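Local coordinates for glucuronoarabinoxylan endo-1,4-beta-xylanase (Clostridium papyrosolvens, PDB 4FMV), which hydrolyses internal beta-1,4 linkages of xylan as a GH30 subfamily 8 endoxylanase, the chain here being the catalytic part of a longer protein, at residues Cys26-Leu37 and Ile267-Gly278; Lys282-Phe293 and Tyr351-Met359. All coordinates share one frame; numbering follows the deposited sequence.

Contact 1 (Cys26-Leu37 and Ile267-Gly278); sequences CGTISDYVMNSL and ITWPNGLATSSG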
loop_
_atom_site.group_PDB
_atom_site.type_symbol
_atom_site.label_atom_id
_atom_site.label_comp_id
_atom_site.label_asym_id
_atom_site.label_seq_id
_atom_site.Cartn_x
_atom_site.Cartn_y
_atom_site.Cartn_z
ATOM N N CYS A 26 9.003 -14.478 2.073
ATOM C CA CYS A 26 9.756 -14.291 3.327
ATOM C C CYS A 26 9.722 -15.517 4.233
ATOM O O CYS A 26 10.173 -15.463 5.393
ATOM C CB CYS A 26 9.269 -13.043 4.072
ATOM S SG CYS A 26 9.534 -11.565 3.075
ATOM N N GLY A 27 9.142 -16.604 3.734
ATOM C CA GLY A 27 8.905 -17.767 4.571
ATOM C C GLY A 27 8.060 -17.354 5.768
ATOM O O GLY A 27 7.106 -16.565 5.635
ATOM N N THR A 28 8.415 -17.884 6.938
ATOM C CA THR A 28 7.763 -17.514 8.181
ATOM C C THR A 28 8.575 -16.424 8.860
ATOM O O THR A 28 9.689 -16.674 9.339
ATOM C CB THR A 28 7.652 -18.737 9.091
ATOM O OG1 THR A 28 6.973 -19.768 8.368
ATOM C CG2 THR A 28 6.883 -18.420 10.399
ATOM N N ILE A 29 8.007 -15.215 8.912
ATOM C CA ILE A 29 8.705 -14.075 9.496
ATOM C C ILE A 29 8.682 -14.180 11.041
ATOM O O ILE A 29 7.691 -14.661 11.622
ATOM C CB ILE A 29 8.095 -12.761 9.009
ATOM C CG1 ILE A 29 8.216 -12.667 7.469
ATOM C CG2 ILE A 29 8.759 -11.599 9.672
ATOM C CD1 ILE A 29 7.746 -11.315 6.835
ATOM N N SER A 30 9.776 -13.767 11.692
ATOM C CA SER A 30 9.879 -13.890 13.154
ATOM C C SER A 30 8.927 -12.948 13.896
ATOM O O SER A 30 8.500 -11.919 13.360
ATOM C CB SER A 30 11.310 -13.614 13.609
ATOM O OG SER A 30 11.648 -12.245 13.406
ATOM N N ASP A 31 8.594 -13.283 15.137
ATOM C CA ASP A 31 7.864 -12.332 15.959
ATOM C C ASP A 31 8.650 -11.033 16.051
ATOM O O ASP A 31 8.070 -9.959 16.028
ATOM C CB ASP A 31 7.622 -12.867 17.374
ATOM C CG ASP A 31 6.284 -13.573 17.514
ATOM O OD1 ASP A 31 5.269 -13.084 16.966
ATOM O OD2 ASP A 31 6.258 -14.626 18.170
ATOM N N TYR A 32 9.974 -11.129 16.170
ATOM C CA TYR A 32 10.800 -9.933 16.334
ATOM C C TYR A 32 10.539 -8.918 15.205
ATOM O O TYR A 32 10.309 -7.714 15.429
ATOM C CB TYR A 32 12.283 -10.336 16.331
ATOM C CG TYR A 32 13.258 -9.227 16.669
ATOM C CD1 TYR A 32 12.833 -8.045 17.271
ATOM C CD2 TYR A 32 14.620 -9.372 16.398
ATOM C CE1 TYR A 32 13.735 -7.044 17.603
ATOM C CE2 TYR A 32 15.520 -8.376 16.715
ATOM C CZ TYR A 32 15.074 -7.213 17.320
ATOM O OH TYR A 32 15.986 -6.229 17.632
ATOM N N VAL A 33 10.606 -9.397 13.978
ATOM C CA VAL A 33 10.459 -8.499 12.834
ATOM C C VAL A 33 9.033 -7.947 12.709
ATOM O O VAL A 33 8.843 -6.753 12.464
ATOM C CB VAL A 33 10.890 -9.199 11.555
ATOM C CG1 VAL A 33 10.488 -8.363 10.318
ATOM C CG2 VAL A 33 12.401 -9.432 11.605
ATOM N N MET A 34 8.034 -8.813 12.890
ATOM C CA MET A 34 6.625 -8.390 12.882
ATOM C C MET A 34 6.305 -7.418 14.024
ATOM O O MET A 34 5.534 -6.462 13.840
ATOM C CB MET A 34 5.687 -9.605 12.918
ATOM C CG MET A 34 5.842 -10.503 11.690
ATOM S SD MET A 34 5.606 -9.616 10.102
ATOM C CE MET A 34 3.810 -9.502 10.082
ATOM N N ASN A 35 6.914 -7.640 15.193
ATOM C CA ASN A 35 6.725 -6.730 16.339
ATOM C C ASN A 35 7.341 -5.371 16.082
ATOM O O ASN A 35 6.787 -4.341 16.478
ATOM C CB ASN A 35 7.280 -7.326 17.649
ATOM C CG ASN A 35 6.473 -8.518 18.142
ATOM O OD1 ASN A 35 5.341 -8.742 17.701
ATOM N ND2 ASN A 35 7.058 -9.297 19.067
ATOM N N SER A 36 8.486 -5.358 15.402
ATOM C CA SER A 36 9.129 -4.093 15.055
ATOM C C SER A 36 8.289 -3.324 14.038
ATOM O O SER A 36 8.054 -2.124 14.193
ATOM C CB SER A 36 10.540 -4.326 14.499
ATOM O OG SER A 36 11.422 -4.840 15.492
ATOM N N LEU A 37 7.860 -4.018 12.986
ATOM C CA LEU A 37 7.142 -3.370 11.888
ATOM C C LEU A 37 5.673 -3.104 12.202
ATOM O O LEU A 37 5.153 -2.007 11.935
ATOM C CB LEU A 37 7.251 -4.222 10.618
ATOM C CG LEU A 37 8.677 -4.326 10.062
ATOM C CD1 LEU A 37 8.655 -4.990 8.725
ATOM C CD2 LEU A 37 9.305 -2.920 9.943
ATOM N N ILE A 267 9.485 -7.845 2.904
ATOM C CA ILE A 267 10.085 -7.406 4.152
ATOM C C ILE A 267 11.532 -7.839 4.363
ATOM O O ILE A 267 12.410 -6.970 4.441
ATOM C CB ILE A 267 9.245 -7.771 5.398
ATOM C CG1 ILE A 267 7.915 -7.002 5.393
ATOM C CG2 ILE A 267 10.030 -7.442 6.653
ATOM C CD1 ILE A 267 6.801 -7.688 6.214
ATOM N N THR A 268 11.842 -9.129 4.457
ATOM C CA THR A 268 13.223 -9.337 4.878
ATOM C C THR A 268 14.071 -9.671 3.663
ATOM O O THR A 268 14.512 -10.800 3.476
ATOM C CB THR A 268 13.212 -10.577 5.810
ATOM O OG1 THR A 268 12.414 -11.613 5.206
ATOM C CG2 THR A 268 12.549 -10.224 7.159
ATOM N N TRP A 269 14.535 -8.593 3.051
ATOM C CA TRP A 269 15.319 -8.599 1.817
ATOM C C TRP A 269 16.133 -7.313 1.818
ATOM O O TRP A 269 15.692 -6.343 2.420
ATOM C CB TRP A 269 14.383 -8.663 0.615
ATOM C CG TRP A 269 13.702 -9.995 0.486
ATOM C CD1 TRP A 269 12.493 -10.368 1.012
ATOM C CD2 TRP A 269 14.197 -11.134 -0.225
ATOM N NE1 TRP A 269 12.212 -11.676 0.679
ATOM C CE2 TRP A 269 13.235 -12.163 -0.092
ATOM C CE3 TRP A 269 15.360 -11.384 -0.964
ATOM C CZ2 TRP A 269 13.406 -13.418 -0.665
ATOM C CZ3 TRP A 269 15.527 -12.637 -1.532
ATOM C CH2 TRP A 269 14.556 -13.635 -1.380
ATOM N N PRO A 270 17.271 -7.273 1.112
ATOM C CA PRO A 270 18.081 -6.048 1.014
ATOM C C PRO A 270 17.350 -4.839 0.408
ATOM O O PRO A 270 17.588 -3.711 0.850
ATOM C CB PRO A 270 19.224 -6.468 0.092
ATOM C CG PRO A 270 19.371 -7.958 0.341
ATOM C CD PRO A 270 17.965 -8.449 0.544
ATOM N N ASN A 271 16.492 -5.058 -0.589
ATOM C CA ASN A 271 15.683 -3.956 -1.129
ATOM C C ASN A 271 14.374 -3.865 -0.354
ATOM O O ASN A 271 13.465 -3.111 -0.721
ATOM C CB ASN A 271 15.437 -4.093 -2.635
ATOM C CG ASN A 271 14.721 -5.372 -3.002
ATOM O OD1 ASN A 271 14.758 -6.349 -2.257
ATOM N ND2 ASN A 271 14.065 -5.378 -4.163
ATOM N N GLY A 272 14.282 -4.684 0.694
ATOM C CA GLY A 272 13.127 -4.704 1.577
ATOM C C GLY A 272 13.287 -3.768 2.764
ATOM O O GLY A 272 13.906 -2.708 2.646
ATOM N N LEU A 273 12.588 -4.069 3.853
ATOM C CA LEU A 273 12.666 -3.263 5.073
ATOM C C LEU A 273 13.470 -3.793 6.272
ATOM O O LEU A 273 13.648 -3.072 7.261
ATOM C CB LEU A 273 11.237 -2.956 5.527
ATOM C CG LEU A 273 10.347 -2.384 4.419
ATOM C CD1 LEU A 273 8.900 -2.278 4.900
ATOM C CD2 LEU A 273 10.892 -1.052 3.981
ATOM N N ALA A 274 13.949 -5.025 6.213
ATOM C CA ALA A 274 14.527 -5.612 7.432
ATOM C C ALA A 274 15.428 -6.786 7.089
ATOM O O ALA A 274 15.331 -7.319 5.982
ATOM C CB ALA A 274 13.413 -6.064 8.357
ATOM N N THR A 275 16.295 -7.212 8.013
ATOM C CA THR A 275 16.897 -8.522 7.811
ATOM C C THR A 275 16.065 -9.521 8.584
ATOM O O THR A 275 15.283 -9.149 9.466
ATOM C CB THR A 275 18.355 -8.592 8.342
ATOM O OG1 THR A 275 18.360 -8.492 9.766
ATOM C CG2 THR A 275 19.239 -7.482 7.752
ATOM N N SER A 276 16.347 -10.796 8.396
ATOM C CA SER A 276 15.500 -11.795 9.013
ATOM C C SER A 276 15.899 -11.960 10.493
ATOM O O SER A 276 15.114 -12.472 11.305
ATOM C CB SER A 276 15.604 -13.109 8.253
ATOM O OG SER A 276 16.881 -13.656 8.469
ATOM N N SER A 277 17.098 -11.487 10.838
ATOM C CA SER A 277 17.576 -11.501 12.227
ATOM C C SER A 277 17.096 -10.280 13.031
ATOM O O SER A 277 17.412 -10.147 14.217
ATOM C CB SER A 277 19.101 -11.593 12.282
ATOM O OG SER A 277 19.713 -10.407 11.800
ATOM N N GLY A 278 16.328 -9.402 12.391
ATOM C CA GLY A 278 15.611 -8.356 13.096
ATOM C C GLY A 278 16.110 -6.927 12.949
ATOM O O GLY A 278 15.528 -6.013 13.549
HETATM O O HOH W 1 12.000 -13.954 6.741
HETATM O O HOH W 2 14.165 -11.942 13.680
HETATM O O HOH W 3 12.222 -13.245 10.050
HETATM O O HOH W 4 16.077 -4.096 15.605
HETATM O O HOH W 5 13.111 -6.588 14.444
#
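Val33 and Gly278 bring the two backbones nearest, their CA atoms 5.2 Å apart, while Cys26 CA and Thr268 CA lie 6.2 Å apart at the other end. Residues 26-30 run as a loop into the helix beginning at Asp31, and 267-278 is an irregular loop with type I turns at Trp269-Gly272 and Thr275-Gly278. Ser30 caps the helix: its OG accepts from Val33 N, and a water joins this same hydroxyl to Ser276 O. Small and branched apolar residues fill the middle. Ile267 CG2 meets Leu37 CD1 at 3.5 Å, a tight fit of side chains reaching tip to tip, while Val33 CG1 lies 3.8 Å from Ile267 CG2. With Val33 CG1 anti to the backbone N (chi1 169°), that branch faces Ile267 and CG2 is left to pack on Thr275 O and Gly278 CA. Gly278 suits its place twice over: its positive phi by itself calls for glycine, and a CB would run into the Tyr32 ring, whose CD2 already lies 3.6 Å from Gly278 CA. At the far end the Cys26 sulfur sits at the edge of the Trp269 indole, 3.6 Å from SG to NE1, and accepts a weak bond from Thr268 N. The loop after strand 261-266 is thus packed on the loop and helix following strand 11-22, its parallel neighbour in the barrel: the closure of a (beta/alpha)8 barrel between its last and first units.

Contact 2 (Lys282-Phe293 and Tyr351-Met359); sequences KRAYVLGQFAKF and YVTDSSRNM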
loop_
_atom_site.group_PDB
_atom_site.type_symbol
_atom_site.label_atom_id
_atom_site.label_comp_id
_atom_site.label_asym_id
_atom_site.label_seq_id
_atom_site.Cartn_x
_atom_site.Cartn_y
_atom_site.Cartn_z
ATOM N N LYS A 282 16.353 1.991 7.379
ATOM C CA LYS A 282 15.840 3.360 7.406
ATOM C C LYS A 282 14.538 3.507 6.622
ATOM O O LYS A 282 13.624 4.199 7.069
ATOM C CB LYS A 282 16.898 4.346 6.910
ATOM C CG LYS A 282 16.490 5.818 7.040
ATOM C CD LYS A 282 17.717 6.716 6.800
ATOM C CE LYS A 282 18.792 6.438 7.863
ATOM N NZ LYS A 282 18.337 6.978 9.180
ATOM N N ARG A 283 14.450 2.855 5.460
ATOM C CA ARG A 283 13.239 2.891 4.644
ATOM C C ARG A 283 11.993 2.468 5.418
ATOM O O ARG A 283 10.903 2.993 5.166
ATOM C CB ARG A 283 13.389 2.029 3.380
ATOM C CG ARG A 283 14.236 2.655 2.266
ATOM C CD ARG A 283 14.799 1.551 1.373
ATOM N NE ARG A 283 15.837 0.829 2.100
ATOM C CZ ARG A 283 16.287 -0.377 1.789
ATOM N NH1 ARG A 283 15.786 -1.026 0.759
ATOM N NH2 ARG A 283 17.236 -0.938 2.530
ATOM N N ALA A 284 12.144 1.540 6.366
ATOM C CA ALA A 284 11.006 1.116 7.191
ATOM C C ALA A 284 10.469 2.280 8.016
ATOM O O ALA A 284 9.261 2.423 8.186
ATOM C CB ALA A 284 11.405 -0.054 8.121
ATOM N N TYR A 285 11.378 3.099 8.532
ATOM C CA TYR A 285 11.019 4.270 9.330
ATOM C C TYR A 285 10.397 5.378 8.466
ATOM O O TYR A 285 9.467 6.060 8.907
ATOM C CB TYR A 285 12.234 4.793 10.078
ATOM C CG TYR A 285 12.800 3.802 11.083
ATOM C CD1 TYR A 285 12.291 3.730 12.375
ATOM C CD2 TYR A 285 13.826 2.935 10.737
ATOM C CE1 TYR A 285 12.805 2.831 13.306
ATOM C CE2 TYR A 285 14.356 2.019 11.671
ATOM C CZ TYR A 285 13.831 1.973 12.945
ATOM O OH TYR A 285 14.332 1.094 13.879
ATOM N N VAL A 286 10.880 5.541 7.234
ATOM C CA VAL A 286 10.220 6.457 6.299
ATOM C C VAL A 286 8.731 6.094 6.197
ATOM O O VAL A 286 7.861 6.955 6.338
ATOM C CB VAL A 286 10.829 6.402 4.888
ATOM C CG1 VAL A 286 9.926 7.207 3.880
ATOM C CG2 VAL A 286 12.271 6.922 4.894
ATOM N N LEU A 287 8.432 4.820 5.954
ATOM C CA LEU A 287 7.035 4.401 5.864
ATOM C C LEU A 287 6.325 4.572 7.203
ATOM O O LEU A 287 5.137 4.921 7.247
ATOM C CB LEU A 287 6.909 2.967 5.339
ATOM C CG LEU A 287 5.501 2.418 5.104
ATOM C CD1 LEU A 287 4.797 3.227 4.018
ATOM C CD2 LEU A 287 5.562 0.945 4.694
ATOM N N GLY A 288 7.049 4.337 8.297
ATOM C CA GLY A 288 6.490 4.506 9.631
ATOM C C GLY A 288 6.060 5.927 9.992
ATOM O O GLY A 288 5.166 6.116 10.828
ATOM N N GLN A 289 6.713 6.929 9.399
ATOM C CA GLN A 289 6.328 8.329 9.585
ATOM C C GLN A 289 4.873 8.533 9.193
ATOM O O GLN A 289 4.200 9.463 9.680
ATOM C CB GLN A 289 7.198 9.238 8.710
ATOM C CG GLN A 289 8.686 9.234 9.051
ATOM C CD GLN A 289 9.036 10.032 10.286
ATOM O OE1 GLN A 289 10.115 9.866 10.850
ATOM N NE2 GLN A 289 8.134 10.915 10.709
ATOM N N PHE A 290 4.407 7.673 8.284
ATOM C CA PHE A 290 2.997 7.605 7.884
ATOM C C PHE A 290 2.231 6.613 8.745
ATOM O O PHE A 290 1.245 6.996 9.399
ATOM C CB PHE A 290 2.845 7.256 6.400
ATOM C CG PHE A 290 3.352 8.341 5.463
ATOM C CD1 PHE A 290 4.673 8.354 5.041
ATOM C CD2 PHE A 290 2.501 9.347 5.020
ATOM C CE1 PHE A 290 5.141 9.361 4.193
ATOM C CE2 PHE A 290 2.952 10.350 4.161
ATOM C CZ PHE A 290 4.277 10.358 3.748
ATOM N N ALA A 291 2.646 5.341 8.693
ATOM C CA ALA A 291 1.894 4.208 9.264
ATOM C C ALA A 291 1.591 4.339 10.726
ATOM O O ALA A 291 0.493 4.024 11.163
ATOM C CB ALA A 291 2.661 2.917 9.062
ATOM N N LYS A 292 2.592 4.751 11.495
ATOM C CA LYS A 292 2.454 4.770 12.944
ATOM C C LYS A 292 1.391 5.767 13.350
ATOM O O LYS A 292 0.569 5.473 14.217
ATOM C CB LYS A 292 3.782 5.147 13.614
ATOM C CG LYS A 292 3.772 5.064 15.161
ATOM C CD LYS A 292 3.426 3.680 15.682
ATOM C CE LYS A 292 3.549 3.587 17.224
ATOM N NZ LYS A 292 3.382 2.151 17.660
ATOM N N PHE A 293 1.464 6.971 12.775
ATOM C CA PHE A 293 0.571 8.045 13.192
ATOM C C PHE A 293 -0.732 8.256 12.420
ATOM O O PHE A 293 -1.675 8.827 12.978
ATOM C CB PHE A 293 1.376 9.354 13.309
ATOM C CG PHE A 293 2.710 9.150 13.965
ATOM C CD1 PHE A 293 2.782 8.842 15.317
ATOM C CD2 PHE A 293 3.879 9.195 13.225
ATOM C CE1 PHE A 293 3.992 8.608 15.923
ATOM C CE2 PHE A 293 5.100 8.961 13.832
ATOM C CZ PHE A 293 5.150 8.670 15.188
ATOM N N TYR A 351 8.437 13.662 15.075
ATOM C CA TYR A 351 9.256 12.475 14.915
ATOM C C TYR A 351 9.929 12.661 13.582
ATOM O O TYR A 351 9.248 13.020 12.604
ATOM C CB TYR A 351 8.379 11.222 14.881
ATOM C CG TYR A 351 7.576 11.010 16.143
ATOM C CD1 TYR A 351 8.117 10.318 17.221
ATOM C CD2 TYR A 351 6.289 11.514 16.263
ATOM C CE1 TYR A 351 7.398 10.126 18.381
ATOM C CE2 TYR A 351 5.556 11.323 17.429
ATOM C CZ TYR A 351 6.123 10.634 18.483
ATOM O OH TYR A 351 5.407 10.422 19.638
ATOM N N VAL A 352 11.240 12.414 13.516
ATOM C CA VAL A 352 11.976 12.751 12.300
ATOM C C VAL A 352 12.816 11.604 11.789
ATOM O O VAL A 352 13.432 10.887 12.569
ATOM C CB VAL A 352 12.866 14.017 12.495
ATOM C CG1 VAL A 352 13.924 13.770 13.536
ATOM C CG2 VAL A 352 13.522 14.447 11.164
ATOM N N THR A 353 12.829 11.430 10.471
ATOM C CA THR A 353 13.739 10.491 9.825
ATOM C C THR A 353 14.620 11.249 8.823
ATOM O O THR A 353 14.123 11.982 7.964
ATOM C CB THR A 353 12.988 9.360 9.116
ATOM O OG1 THR A 353 12.283 8.554 10.080
ATOM C CG2 THR A 353 13.960 8.469 8.342
ATOM N N ASP A 354 15.925 11.086 8.963
ATOM C CA ASP A 354 16.902 11.693 8.060
ATOM C C ASP A 354 18.171 10.821 8.069
ATOM O O ASP A 354 18.111 9.658 8.498
ATOM C CB ASP A 354 17.167 13.181 8.382
ATOM C CG ASP A 354 18.032 13.382 9.606
ATOM O OD1 ASP A 354 18.264 12.401 10.338
ATOM O OD2 ASP A 354 18.474 14.532 9.840
ATOM N N SER A 355 19.278 11.331 7.528
ATOM C CA SER A 355 20.505 10.548 7.455
ATOM C C SER A 355 20.940 9.944 8.800
ATOM O O SER A 355 21.489 8.854 8.818
ATOM C CB SER A 355 21.656 11.353 6.834
ATOM O OG SER A 355 22.103 12.376 7.708
ATOM N N SER A 356 20.798 10.680 9.903
ATOM C CA SER A 356 21.155 10.137 11.218
ATOM C C SER A 356 20.007 9.654 12.104
ATOM O O SER A 356 20.247 9.092 13.180
ATOM C CB SER A 356 21.995 11.148 12.003
ATOM O OG SER A 356 21.193 12.249 12.392
ATOM N N ARG A 357 18.767 9.845 11.675
ATOM C CA ARG A 357 17.668 9.575 12.591
ATOM C C ARG A 357 16.605 8.661 12.012
ATOM O O ARG A 357 16.281 8.761 10.836
ATOM C CB ARG A 357 17.056 10.877 13.083
ATOM C CG ARG A 357 17.924 11.538 14.117
ATOM C CD ARG A 357 17.487 12.955 14.374
ATOM N NE ARG A 357 17.684 13.817 13.215
ATOM C CZ ARG A 357 17.502 15.132 13.251
ATOM N NH1 ARG A 357 17.124 15.699 14.388
ATOM N NH2 ARG A 357 17.673 15.872 12.162
ATOM N N ASN A 358 16.101 7.744 12.838
ATOM C CA ASN A 358 15.000 6.887 12.434
ATOM C C ASN A 358 13.764 7.161 13.277
ATOM O O ASN A 358 13.681 6.715 14.415
ATOM C CB ASN A 358 15.443 5.437 12.592
ATOM C CG ASN A 358 16.468 5.045 11.544
ATOM O OD1 ASN A 358 16.345 5.431 10.369
ATOM N ND2 ASN A 358 17.484 4.274 11.954
ATOM N N MET A 359 12.779 7.853 12.712
ATOM C CA MET A 359 11.595 8.201 13.499
ATOM C C MET A 359 11.966 8.665 14.911
ATOM O O MET A 359 11.276 8.319 15.864
ATOM C CB MET A 359 10.631 7.021 13.612
ATOM C CG MET A 359 9.839 6.731 12.359
ATOM S SD MET A 359 8.219 6.055 12.781
ATOM C CE MET A 359 7.703 7.235 14.006
HETATM O O HOH W 6 20.495 6.362 10.773
#
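Gln289 and Thr353 meet because the glutamine chain, its CG anti to its own carbonyl carbon, bends at chi2 (-76°) and swings its amide across to the strand. Thr353 likewise has OG1 anti to its carbonyl carbon, which turns the hydroxyl toward that amide. This is the seam between the last helix of the (beta/alpha)8 barrel, 282-291, and the beta-structure that flanks the barrel in GH30 enzymes; helix and strand 351-353 run roughly antiparallel, at 147°. An amide suits the site because it can give and take at once. Thr353 OG1 donates to Gln289 OE1 at 2.6 Å, in the carbonyl plane and on a lone pair, while Gln289 NE2 donates to Tyr351 O at 3.0 Å from above that carbonyl's plane. The same hydroxyl accepts from Met359 N, so the threonine is gripped from both segments. Farther along, Phe293 and Tyr351 form an offset stack, centroids 4.4 Å apart and planes 20° from parallel. Gly288, lacking a side chain, lets Met359 SD come to 3.5 Å from its C.

At the other end the Lys282 chain, bent at chi3 and chi4, turns its ammonium in among oxygens: NZ donates to Asp354 O and Asn358 OD1, and weakly to Arg357 O. Arg357 grips the Asp354 carboxylate side-on through NE and NH2, tying the ends of this turn together. Beside the lysine, Asn358 lies flat over Tyr285, its CB 3.4 Å from the ring centroid, a CH-pi contact almost on the ring normal.

Overall arrangement
Contact 1 and contact 2 follow one another along the chain, their centres about 17 Å apart, and they share one barrel unit: the loop 267-278 of contact 1 leads on to helix 282-291 of contact 2. They also touch directly. Pro270 O and Arg283 NH1 lie 3.2 Å apart, probably hydrogen-bonded, and Leu273 CD2 packs 3.7 Å from Ala284 N; Arg283 is further held by a salt bridge to Asp238. One barrel unit thus meets the first unit through its loop and the beta-structure through its helix. Loop 267-278 follows the C-terminal end of its strand, the side on which such barrels carry their active site.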